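Local coordinates for protein lipoteichoic acid primase (Listeria monocytogenes, PDB 4UOP) that belongs to the sulfatase family and carries a bound magnesium ion in its extracellular catalytic domain, at residues N59-L65 against F214-S220. Residues are numbered along the deposited sequence; the frame is centred on the assembly and turned at random.
Sequences NLIIVQL and FYAQLIS
Asn59 and Phe214 open a parallel strand pair by stacking: the Asn59 amide lies over the rim of one face of the Phe214 ring, the planes 14° apart, with Asn59 CG 3.4 Å from Phe214 CE2. Its OD1 accepts the Phe214 N-H. With CG between the backbone N and the carbonyl carbon (chi1 63°), the Phe214 ring turns one face to Asn59 and its edge to Ile61 CG1. Six backbone N-H...O bonds follow in parallel register, the shortest 2.8 Å from Leu218 N to Ile62 O.

Packing is densest on the face of Leu60, Ile62, Tyr215 and Gln217. Leu60 CD2 makes a CH-pi contact over the Tyr215 ring face, 3.6 Å from Tyr215 CD1, while Ile62 CD1 reaches CE1 of that ring. A bend at chi2 (88°) swings the Gln217 amide toward strand 59-65, its OE1 lying 3.3 Å from Ile62 CB; the Tyr215 hydroxyl donates to this oxygen at 2.6 Å, tying the two side-chain ends together. The other face is looser, though also buried and closed to solvent: Ile61 CG2 and Leu218 CD1 are 4.1 Å apart, and helix 193-209 packs there against Ala216 and Leu218. Back on the Tyr215 face, Gln64 extends beside Ile219, its OE1 bonded to Tyr282, and Ser220 OG bonds Glu66 N. Glu66 is a magnesium ligand, so strand 59-65 ends at the metal site, as expected of a central strand in the alpha/beta sulfatase fold.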
ATOM      1  N   ASN B  59      -3.891 -33.447  15.398  1.00 20.10           N
ATOM      2  CA  ASN B  59      -3.102 -32.228  15.483  1.00 18.85           C
ATOM      3  C   ASN B  59      -3.198 -31.480  14.155  1.00 17.69           C
ATOM      4  O   ASN B  59      -3.723 -32.013  13.165  1.00 18.10           O
ATOM      5  CB  ASN B  59      -1.649 -32.540  15.806  1.00 18.70           C
ATOM      6  CG  ASN B  59      -1.505 -33.432  17.002  1.00 19.15           C
ATOM      7  OD1 ASN B  59      -1.846 -33.046  18.106  1.00 18.89           O
ATOM      8  ND2 ASN B  59      -1.026 -34.647  16.788  1.00 19.51           N
ATOM      9  N   LEU B  60      -2.700 -30.251  14.142  1.00 16.27           N
ATOM     10  CA  LEU B  60      -2.666 -29.411  12.936  1.00 15.39           C
ATOM     11  C   LEU B  60      -1.271 -28.793  12.807  1.00 14.81           C
ATOM     12  O   LEU B  60      -0.797 -28.100  13.710  1.00 14.58           O
ATOM     13  CB  LEU B  60      -3.700 -28.300  13.026  1.00 15.89           C
ATOM     14  CG  LEU B  60      -3.752 -27.264  11.901  1.00 15.47           C
ATOM     15  CD1 LEU B  60      -4.035 -27.923  10.576  1.00 15.64           C
ATOM     16  CD2 LEU B  60      -4.810 -26.222  12.237  1.00 15.82           C
ATOM     17  N   ILE B  61      -0.623 -29.084  11.699  1.00 14.82           N
ATOM     18  CA  ILE B  61       0.660 -28.478  11.350  1.00 15.30           C
ATOM     19  C   ILE B  61       0.499 -27.736  10.019  1.00 14.72           C
ATOM     20  O   ILE B  61       0.079 -28.322   9.005  1.00 15.21           O
ATOM     21  CB  ILE B  61       1.749 -29.534  11.244  1.00 16.69           C
ATOM     22  CG1 ILE B  61       1.948 -30.231  12.588  1.00 17.84           C
ATOM     23  CG2 ILE B  61       3.041 -28.892  10.735  1.00 17.44           C
ATOM     24  CD1 ILE B  61       2.728 -31.526  12.498  1.00 18.59           C
ATOM     25  N   ILE B  62       0.812 -26.447  10.005  1.00 14.20           N
ATOM     26  CA  ILE B  62       0.695 -25.642   8.800  1.00 14.07           C
ATOM     27  C   ILE B  62       2.046 -24.986   8.522  1.00 15.04           C
ATOM     28  O   ILE B  62       2.632 -24.365   9.428  1.00 14.66           O
ATOM     29  CB  ILE B  62      -0.364 -24.548   8.960  1.00 14.90           C
ATOM     30  CG1 ILE B  62      -1.728 -25.186   9.270  1.00 15.06           C
ATOM     31  CG2 ILE B  62      -0.417 -23.683   7.715  1.00 15.37           C
ATOM     32  CD1 ILE B  62      -2.863 -24.192   9.348  1.00 15.58           C
ATOM     33  N   VAL B  63       2.556 -25.191   7.315  1.00 14.86           N
ATOM     34  CA  VAL B  63       3.826 -24.603   6.904  1.00 15.19           C
ATOM     35  C   VAL B  63       3.580 -23.613   5.760  1.00 14.16           C
ATOM     36  O   VAL B  63       3.038 -23.975   4.722  1.00 14.12           O
ATOM     37  CB  VAL B  63       4.861 -25.640   6.457  1.00 16.27           C
ATOM     38  CG1 VAL B  63       6.184 -24.952   6.170  1.00 17.05           C
ATOM     39  CG2 VAL B  63       5.039 -26.727   7.502  1.00 17.02           C
ATOM     40  N   GLN B  64       3.967 -22.368   5.999  1.00 14.09           N
ATOM     41  CA  GLN B  64       3.876 -21.285   5.040  1.00 15.13           C
ATOM     42  C   GLN B  64       5.246 -21.136   4.388  1.00 16.02           C
ATOM     43  O   GLN B  64       6.208 -20.773   5.065  1.00 17.28           O
ATOM     44  CB  GLN B  64       3.491 -19.991   5.729  1.00 16.04           C
ATOM     45  CG  GLN B  64       3.321 -18.832   4.763  1.00 16.83           C
ATOM     46  CD  GLN B  64       2.816 -17.565   5.409  1.00 17.96           C
ATOM     47  OE1 GLN B  64       1.639 -17.460   5.810  1.00 18.54           O
ATOM     48  NE2 GLN B  64       3.685 -16.573   5.492  1.00 18.85           N
ATOM     49  N   LEU B  65       5.304 -21.428   3.101  1.00 15.93           N
ATOM     50  CA  LEU B  65       6.561 -21.496   2.345  1.00 17.45           C
ATOM     51  C   LEU B  65       6.831 -20.186   1.608  1.00 17.57           C
ATOM     52  O   LEU B  65       6.107 -19.812   0.678  1.00 16.97           O
ATOM     53  CB  LEU B  65       6.487 -22.658   1.364  1.00 19.44           C
ATOM     54  CG  LEU B  65       6.286 -24.024   2.015  1.00 19.39           C
ATOM     55  CD1 LEU B  65       5.779 -25.011   0.977  1.00 21.33           C
ATOM     56  CD2 LEU B  65       7.573 -24.524   2.652  1.00 20.67           C
ATOM     57  N   PHE B 214      -2.131 -30.169  19.430  1.00 19.72           N
ATOM     58  CA  PHE B 214      -1.452 -28.916  19.137  1.00 18.02           C
ATOM     59  C   PHE B 214      -1.736 -28.437  17.715  1.00 16.93           C
ATOM     60  O   PHE B 214      -2.032 -29.233  16.812  1.00 16.81           O
ATOM     61  CB  PHE B 214       0.066 -29.052  19.368  1.00 18.70           C
ATOM     62  CG  PHE B 214       0.739 -30.060  18.471  1.00 18.89           C
ATOM     63  CD1 PHE B 214       1.183 -29.707  17.216  1.00 19.31           C
ATOM     64  CD2 PHE B 214       0.922 -31.372  18.892  1.00 19.12           C
ATOM     65  CE1 PHE B 214       1.800 -30.630  16.392  1.00 19.03           C
ATOM     66  CE2 PHE B 214       1.535 -32.295  18.082  1.00 19.15           C
ATOM     67  CZ  PHE B 214       1.972 -31.932  16.818  1.00 19.61           C
ATOM     68  N   TYR B 215      -1.683 -27.120  17.559  1.00 16.24           N
ATOM     69  CA  TYR B 215      -1.612 -26.459  16.272  1.00 16.00           C
ATOM     70  C   TYR B 215      -0.276 -25.744  16.234  1.00 16.31           C
ATOM     71  O   TYR B 215       0.001 -24.884  17.087  1.00 16.53           O
ATOM     72  CB  TYR B 215      -2.782 -25.473  16.100  1.00 16.45           C
ATOM     73  CG  TYR B 215      -2.620 -24.412  15.023  1.00 16.36           C
ATOM     74  CD1 TYR B 215      -1.967 -24.684  13.826  1.00 16.27           C
ATOM     75  CD2 TYR B 215      -3.166 -23.140  15.197  1.00 16.79           C
ATOM     76  CE1 TYR B 215      -1.829 -23.709  12.836  1.00 15.55           C
ATOM     77  CE2 TYR B 215      -3.057 -22.171  14.213  1.00 16.37           C
ATOM     78  CZ  TYR B 215      -2.361 -22.453  13.045  1.00 16.43           C
ATOM     79  OH  TYR B 215      -2.240 -21.486  12.075  1.00 17.37           O
ATOM     80  N   ALA B 216       0.564 -26.122  15.275  1.00 15.75           N
ATOM     81  CA  ALA B 216       1.839 -25.447  15.034  1.00 15.56           C
ATOM     82  C   ALA B 216       1.832 -24.799  13.650  1.00 15.04           C
ATOM     83  O   ALA B 216       1.524 -25.461  12.648  1.00 15.17           O
ATOM     84  CB  ALA B 216       2.968 -26.446  15.146  1.00 15.81           C
ATOM     85  N   GLN B 217       2.120 -23.499  13.602  1.00 15.46           N
ATOM     86  CA  GLN B 217       2.268 -22.753  12.343  1.00 15.82           C
ATOM     87  C   GLN B 217       3.750 -22.408  12.171  1.00 16.48           C
ATOM     88  O   GLN B 217       4.315 -21.751  13.031  1.00 16.55           O
ATOM     89  CB  GLN B 217       1.463 -21.468  12.386  1.00 17.08           C
ATOM     90  CG  GLN B 217       1.616 -20.602  11.151  1.00 17.72           C
ATOM     91  CD  GLN B 217       0.637 -20.918  10.039  1.00 18.63           C
ATOM     92  OE1 GLN B 217      -0.440 -21.491  10.268  1.00 18.69           O
ATOM     93  NE2 GLN B 217       0.970 -20.479   8.826  1.00 20.40           N
ATOM     94  N   LEU B 218       4.355 -22.878  11.090  1.00 15.41           N
ATOM     95  CA  LEU B 218       5.754 -22.619  10.800  1.00 16.70           C
ATOM     96  C   LEU B 218       5.840 -21.721   9.576  1.00 17.03           C
ATOM     97  O   LEU B 218       5.166 -21.969   8.562  1.00 17.54           O
ATOM     98  CB  LEU B 218       6.506 -23.924  10.555  1.00 18.26           C
ATOM     99  CG  LEU B 218       6.645 -24.863  11.751  1.00 21.04           C
ATOM    100  CD1 LEU B 218       5.416 -25.730  11.922  1.00 21.10           C
ATOM    101  CD2 LEU B 218       7.852 -25.776  11.602  1.00 22.19           C
ATOM    102  N   ILE B 219       6.653 -20.669   9.658  1.00 16.58           N
ATOM    103  CA  ILE B 219       6.813 -19.716   8.584  1.00 16.91           C
ATOM    104  C   ILE B 219       8.261 -19.856   8.104  1.00 17.20           C
ATOM    105  O   ILE B 219       9.129 -19.532   8.822  1.00 16.79           O
ATOM    106  CB  ILE B 219       6.584 -18.270   9.074  1.00 17.34           C
ATOM    107  CG1 ILE B 219       5.290 -18.192   9.880  1.00 17.86           C
ATOM    108  CG2 ILE B 219       6.502 -17.300   7.938  1.00 18.48           C
ATOM    109  CD1 ILE B 219       4.109 -18.441   9.040  1.00 17.34           C
ATOM    110  N   SER B 220       8.453 -20.340   6.886  1.00 17.11           N
ATOM    111  CA  SER B 220       9.785 -20.528   6.318  1.00 18.38           C
ATOM    112  C   SER B 220      10.403 -19.216   5.886  1.00 19.53           C
ATOM    113  O   SER B 220       9.710 -18.242   5.840  1.00 19.26           O
ATOM    114  CB  SER B 220       9.756 -21.510   5.164  1.00 18.66           C
ATOM    115  OG  SER B 220       9.399 -20.886   4.013  1.00 19.15           O
TER